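Group II chitinase (Ostrinia furnacalis, PDB 6JAV) probably hydrolyses internal linkages of chitin as an endochitinase, the chain here being one glycosyl hydrolase family 18 catalytic domain of a much longer chitin-binding protein. Local coordinates at residues 43-48 with 53-58; 301-306 with 324-329. All coordinates share one frame; numbering follows the deposited sequence.

Contact 1: 43-48 with 53-58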
loop_
_atom_site.group_PDB
_atom_site.type_symbol
_atom_site.label_atom_id
_atom_site.label_comp_id
_atom_site.label_asym_id
_atom_site.label_seq_id
_atom_site.Cartn_x
_atom_site.Cartn_y
_atom_site.Cartn_z
ATOM N N PHE A 43 -5.137 -5.197 -9.480
ATOM C CA PHE A 43 -4.036 -4.699 -10.305
ATOM C C PHE A 43 -4.295 -5.171 -11.733
ATOM O O PHE A 43 -4.944 -6.215 -11.959
ATOM C CB PHE A 43 -2.712 -5.363 -9.899
ATOM C CG PHE A 43 -2.171 -4.894 -8.585
ATOM C CD1 PHE A 43 -1.583 -3.659 -8.480
ATOM C CD2 PHE A 43 -2.260 -5.697 -7.462
ATOM C CE1 PHE A 43 -1.072 -3.209 -7.266
ATOM C CE2 PHE A 43 -1.758 -5.260 -6.245
ATOM C CZ PHE A 43 -1.168 -4.010 -6.151
ATOM N N ALA A 44 -3.768 -4.435 -12.699
ATOM C CA ALA A 44 -3.447 -4.948 -14.026
ATOM C C ALA A 44 -2.023 -5.508 -13.999
ATOM O O ALA A 44 -1.238 -5.226 -13.085
ATOM C CB ALA A 44 -3.556 -3.829 -15.061
ATOM N N VAL A 45 -1.695 -6.336 -14.985
ATOM C CA VAL A 45 -0.410 -7.038 -14.992
ATOM C C VAL A 45 0.275 -6.835 -16.339
ATOM O O VAL A 45 -0.341 -6.407 -17.316
ATOM C CB VAL A 45 -0.551 -8.535 -14.659
ATOM C CG1 VAL A 45 -1.071 -8.697 -13.239
ATOM C CG2 VAL A 45 -1.476 -9.222 -15.664
ATOM N N LEU A 46 1.565 -7.196 -16.391
ATOM C CA LEU A 46 2.333 -7.107 -17.631
ATOM C C LEU A 46 2.219 -8.427 -18.382
ATOM O O LEU A 46 2.662 -9.464 -17.889
ATOM C CB LEU A 46 3.801 -6.784 -17.328
ATOM C CG LEU A 46 4.628 -6.407 -18.566
ATOM C CD1 LEU A 46 4.093 -5.128 -19.220
ATOM C CD2 LEU A 46 6.112 -6.267 -18.170
ATOM N N GLY A 47 1.621 -8.386 -19.567
ATOM C CA GLY A 47 1.463 -9.592 -20.358
ATOM C C GLY A 47 2.769 -10.061 -20.969
ATOM O O GLY A 47 3.791 -9.364 -20.973
ATOM N N ASN A 48 2.721 -11.281 -21.517
ATOM C CA ASN A 48 3.904 -11.879 -22.137
ATOM C C ASN A 48 4.334 -11.157 -23.407
ATOM O O ASN A 48 5.484 -11.315 -23.833
ATOM C CB ASN A 48 3.651 -13.355 -22.459
ATOM C CG ASN A 48 3.605 -14.213 -21.216
ATOM O OD1 ASN A 48 2.560 -14.756 -20.862
ATOM N ND2 ASN A 48 4.739 -14.325 -20.533
ATOM N N THR A 53 -2.259 -5.692 -19.319
ATOM C CA THR A 53 -3.440 -6.504 -19.577
ATOM C C THR A 53 -4.185 -6.753 -18.271
ATOM O O THR A 53 -3.621 -6.664 -17.180
ATOM C CB THR A 53 -3.084 -7.814 -20.289
ATOM O OG1 THR A 53 -4.283 -8.462 -20.735
ATOM C CG2 THR A 53 -2.352 -8.726 -19.379
ATOM N N ALA A 54 -5.471 -7.057 -18.387
ATOM C CA ALA A 54 -6.250 -7.345 -17.186
ATOM C C ALA A 54 -5.782 -8.633 -16.523
ATOM O O ALA A 54 -5.472 -9.630 -17.193
ATOM C CB ALA A 54 -7.735 -7.483 -17.530
ATOM N N HIS A 55 -5.731 -8.599 -15.192
ATOM C CA HIS A 55 -5.320 -9.761 -14.419
ATOM C C HIS A 55 -6.419 -10.809 -14.344
ATOM O O HIS A 55 -6.149 -12.003 -14.472
ATOM C CB HIS A 55 -4.954 -9.306 -13.006
ATOM C CG HIS A 55 -4.728 -10.436 -12.061
ATOM N ND1 HIS A 55 -5.543 -10.672 -10.974
ATOM C CD2 HIS A 55 -3.785 -11.410 -12.050
ATOM C CE1 HIS A 55 -5.098 -11.732 -10.320
ATOM N NE2 HIS A 55 -4.038 -12.201 -10.957
ATOM N N ASP A 56 -7.664 -10.385 -14.139
ATOM C CA ASP A 56 -8.769 -11.313 -13.895
ATOM C C ASP A 56 -9.880 -10.907 -14.860
ATOM O O ASP A 56 -10.702 -10.044 -14.553
ATOM C CB ASP A 56 -9.177 -11.182 -12.418
ATOM C CG ASP A 56 -10.389 -12.015 -12.054
ATOM O OD1 ASP A 56 -10.980 -12.647 -12.938
ATOM O OD2 ASP A 56 -10.729 -12.026 -10.848
ATOM N N THR A 57 -9.938 -11.551 -16.038
ATOM C CA THR A 57 -10.960 -11.149 -17.002
ATOM C C THR A 57 -12.376 -11.387 -16.480
ATOM O O THR A 57 -13.287 -10.614 -16.819
ATOM C CB THR A 57 -10.733 -11.826 -18.352
ATOM O OG1 THR A 57 -10.796 -13.238 -18.179
ATOM C CG2 THR A 57 -9.382 -11.436 -18.907
ATOM N N TRP A 58 -12.577 -12.413 -15.641
ATOM C CA TRP A 58 -13.920 -12.713 -15.132
ATOM C C TRP A 58 -14.463 -11.537 -14.322
ATOM O O TRP A 58 -15.620 -11.132 -14.496
ATOM C CB TRP A 58 -13.912 -14.003 -14.290
ATOM C CG TRP A 58 -15.224 -14.347 -13.529
ATOM C CD1 TRP A 58 -15.392 -14.437 -12.176
ATOM C CD2 TRP A 58 -16.491 -14.656 -14.104
ATOM N NE1 TRP A 58 -16.692 -14.781 -11.871
ATOM C CE2 TRP A 58 -17.387 -14.919 -13.044
ATOM C CE3 TRP A 58 -16.953 -14.729 -15.403
ATOM C CZ2 TRP A 58 -18.731 -15.244 -13.260
ATOM C CZ3 TRP A 58 -18.298 -15.041 -15.625
ATOM C CH2 TRP A 58 -19.164 -15.289 -14.559
HETATM O O HOH W 1 -6.728 -6.081 -13.969
#

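Contact 2: 301-306 with 324-329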
loop_
_atom_site.group_PDB
_atom_site.type_symbol
_atom_site.label_atom_id
_atom_site.label_comp_id
_atom_site.label_asym_id
_atom_site.label_seq_id
_atom_site.Cartn_x
_atom_site.Cartn_y
_atom_site.Cartn_z
ATOM N N VAL A 301 -3.689 -7.456 24.289
ATOM C CA VAL A 301 -3.182 -6.330 23.502
ATOM C C VAL A 301 -2.093 -5.622 24.295
ATOM O O VAL A 301 -2.277 -5.340 25.485
ATOM C CB VAL A 301 -4.313 -5.353 23.163
ATOM C CG1 VAL A 301 -3.767 -4.164 22.404
ATOM C CG2 VAL A 301 -5.395 -6.084 22.367
ATOM N N VAL A 302 -0.967 -5.324 23.646
ATOM C CA VAL A 302 0.098 -4.518 24.250
ATOM C C VAL A 302 0.253 -3.251 23.414
ATOM O O VAL A 302 0.536 -3.335 22.209
ATOM C CB VAL A 302 1.423 -5.282 24.317
ATOM C CG1 VAL A 302 2.546 -4.390 24.889
ATOM C CG2 VAL A 302 1.271 -6.589 25.123
ATOM N N LYS A 303 0.083 -2.087 24.043
ATOM C CA LYS A 303 0.259 -0.798 23.377
ATOM C C LYS A 303 1.595 -0.183 23.767
ATOM O O LYS A 303 2.184 -0.528 24.795
ATOM C CB LYS A 303 -0.879 0.154 23.723
ATOM C CG LYS A 303 -2.236 -0.404 23.283
ATOM C CD LYS A 303 -3.339 0.628 23.410
ATOM C CE LYS A 303 -3.359 1.537 22.196
ATOM N NZ LYS A 303 -4.704 2.149 21.914
ATOM N N ASP A 304 2.091 0.702 22.904
ATOM C CA ASP A 304 3.299 1.467 23.203
ATOM C C ASP A 304 2.878 2.796 23.810
ATOM O O ASP A 304 2.273 3.618 23.116
ATOM C CB ASP A 304 4.106 1.690 21.932
ATOM C CG ASP A 304 5.321 2.565 22.150
ATOM O OD1 ASP A 304 5.660 2.876 23.312
ATOM O OD2 ASP A 304 5.945 2.976 21.139
ATOM N N PRO A 305 3.173 3.050 25.086
ATOM C CA PRO A 305 2.743 4.310 25.709
ATOM C C PRO A 305 3.363 5.550 25.085
ATOM O O PRO A 305 2.775 6.634 25.182
ATOM C CB PRO A 305 3.177 4.129 27.175
ATOM C CG PRO A 305 4.348 3.188 27.093
ATOM C CD PRO A 305 3.987 2.213 25.979
ATOM N N TYR A 306 4.522 5.429 24.430
ATOM C CA TYR A 306 5.128 6.547 23.712
ATOM C C TYR A 306 4.630 6.661 22.272
ATOM O O TYR A 306 5.016 7.605 21.570
ATOM C CB TYR A 306 6.650 6.393 23.716
ATOM C CG TYR A 306 7.258 6.611 25.096
ATOM C CD1 TYR A 306 7.249 7.865 25.690
ATOM C CD2 TYR A 306 7.825 5.558 25.792
ATOM C CE1 TYR A 306 7.797 8.064 26.960
ATOM C CE2 TYR A 306 8.374 5.750 27.057
ATOM C CZ TYR A 306 8.366 7.005 27.621
ATOM O OH TYR A 306 8.903 7.215 28.876
ATOM N N ASP A 324 -3.993 0.510 15.231
ATOM C CA ASP A 324 -5.299 0.839 15.774
ATOM C C ASP A 324 -5.642 2.309 15.518
ATOM O O ASP A 324 -4.856 3.076 14.958
ATOM C CB ASP A 324 -5.389 0.452 17.257
ATOM C CG ASP A 324 -4.425 1.237 18.165
ATOM O OD1 ASP A 324 -3.585 2.039 17.715
ATOM O OD2 ASP A 324 -4.496 1.011 19.396
ATOM N N VAL A 325 -6.847 2.714 15.923
ATOM C CA VAL A 325 -7.277 4.097 15.723
ATOM C C VAL A 325 -6.315 5.065 16.394
ATOM O O VAL A 325 -6.006 6.129 15.845
ATOM C CB VAL A 325 -8.731 4.284 16.212
ATOM C CG1 VAL A 325 -9.067 5.744 16.352
ATOM C CG2 VAL A 325 -9.678 3.553 15.272
ATOM N N GLU A 326 -5.824 4.723 17.590
ATOM C CA GLU A 326 -4.939 5.645 18.299
ATOM C C GLU A 326 -3.674 5.947 17.487
ATOM O O GLU A 326 -3.311 7.120 17.290
ATOM C CB GLU A 326 -4.586 5.075 19.674
ATOM C CG GLU A 326 -3.817 6.063 20.528
ATOM C CD GLU A 326 -3.273 5.447 21.804
ATOM O OE1 GLU A 326 -3.587 5.974 22.892
ATOM O OE2 GLU A 326 -2.518 4.452 21.713
ATOM N N ILE A 327 -2.979 4.906 17.015
ATOM C CA ILE A 327 -1.743 5.170 16.276
ATOM C C ILE A 327 -2.035 5.814 14.924
ATOM O O ILE A 327 -1.229 6.614 14.430
ATOM C CB ILE A 327 -0.846 3.924 16.158
ATOM C CG1 ILE A 327 0.618 4.303 15.869
ATOM C CG2 ILE A 327 -1.355 2.983 15.058
ATOM C CD1 ILE A 327 1.305 5.031 17.029
ATOM N N ILE A 328 -3.183 5.501 14.317
ATOM C CA ILE A 328 -3.558 6.143 13.061
ATOM C C ILE A 328 -3.683 7.648 13.257
ATOM O O ILE A 328 -3.197 8.443 12.428
ATOM C CB ILE A 328 -4.853 5.503 12.529
ATOM C CG1 ILE A 328 -4.591 4.076 12.012
ATOM C CG2 ILE A 328 -5.497 6.400 11.486
ATOM C CD1 ILE A 328 -3.764 3.947 10.740
ATOM N N LYS A 329 -4.332 8.081 14.346
ATOM C CA LYS A 329 -4.427 9.511 14.599
ATOM C C LYS A 329 -3.047 10.135 14.756
ATOM O O LYS A 329 -2.792 11.240 14.246
ATOM C CB LYS A 329 -5.291 9.799 15.830
ATOM C CG LYS A 329 -6.762 9.483 15.624
ATOM C CD LYS A 329 -7.416 9.190 16.963
ATOM C CE LYS A 329 -8.905 9.480 16.961
ATOM N NZ LYS A 329 -9.416 9.681 18.358
HETATM O O HOH W 2 -0.525 4.034 23.848
#

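Contact 1: 43-48 with 53-58
Thr53 and Val45 face each other as an antiparallel hydrogen-bonded pair, and they bury more surface here than any other two residues. Val45 N donates to Thr53 O at 2.9 Å with an almost straight N-H...O angle of 177°. The return bond from Thr53 N to Val45 O is just as short at 2.9 Å but more bent, 152°. Both side chains stand on the same face of the hairpin, where they slant across each other and the CG2 methyls of Val45 and Thr53 meet at 3.8 Å. Rotation about chi1 (-170°) sets Thr53 OG1 anti to the backbone N and turns this methyl, rather than the hydroxyl, to the valine.

The other branch of Val45 serves His55. Its CG1 lies 3.9 Å from His55 CB; ring atom CD2 is about as far away, with the imidazole lying obliquely to the methyl. On the same histidine, CB also comes within 3.3 Å of Phe43 O. Beside this, a water donates to Phe43 O at 2.7 Å and accepts from His55 N, joining the two backbones.

Asp56 then occupies the N-cap of helix 57-62, its OD1 accepting from Ser59 N and its OD2 bonded to Tyr19 OH. On the far edge of strand 38-46, Ala44 bonds through its backbone to strand 78-84 of the barrel. The hairpin thus hangs on the end of a barrel strand, with the side chain of Phe43 about 7 Å from the bound inhibitor. Chemically the join is a short backbone ladder covered by one small aliphatic patch and extended by a water: the direct polar bonds across it are both main-chain, and the side chains add apolar contacts.

Contact 2: 301-306 with 324-329
Lys303 reaches across to two acidic side chains, Asp324 and Glu326, and this salt-bridge network makes up the direct contact. The shorter arm runs from Lys303 NZ to Asp324 OD2, 2.8 Å long, a hydrogen bond within a salt bridge. It meets the oxygen on the syn side, 26° out of the carboxylate plane. The second arm, from Lys303 NZ to Glu326 OE2, is longer at 3.2 Å. A bend at chi3 (83°) in the lysine chain carries the ammonium group between the two carboxylates, and methylene CE comes along with it, 3.1 Å from Glu326 OE2. With two acids close by, the positive charge on the lysine is probably stabilised.

Hydrogen bonds to single oxygens add to this. While OD2 of Asp324 holds the lysine, its OD1 accepts from Ile327 N at 3.0 Å, the capping bond that closes the first turn of the helix; one carboxylate therefore serves as N-cap and as salt-bridge partner. A water donates to both Asp304 O and Glu326 OE2, tying the loop to the helix a second time. Within the loop, Asp304 OD1 accepts from Tyr306 N in an Asx turn, and its OD2 forms a salt bridge with Arg308.

The contact lies on the surface, where the chain leaving strand 300-302 passes the N-terminal end of helix 325-337. Strand 312-315 pairs with that strand, while Val325 and Ile328 of the helix pack on helix 363-373.

In the fold
Contact 1 and contact 2 lie on opposite sides of the centre of the chain, with centres 38 Å apart and nearest atoms about 19 Å apart, and they do not touch. They come in series: the 43-48/53-58 hairpin is complete long before 301-306 and 324-329 are reached. Both belong to the glycosyl hydrolase family 18 domain, a TIM barrel. Contact 1 extends from barrel strand 38-46; contact 2 joins the end of strand 300-302, in the antiparallel strands inserted between barrel strands 244-257 and 342-346, to helix 325-337. One therefore elaborates an early barrel strand whose Phe43 side chain comes within about 7 Å of the inhibitor, and the other fastens a later insertion to the helix that precedes the last barrel strand, 342-346.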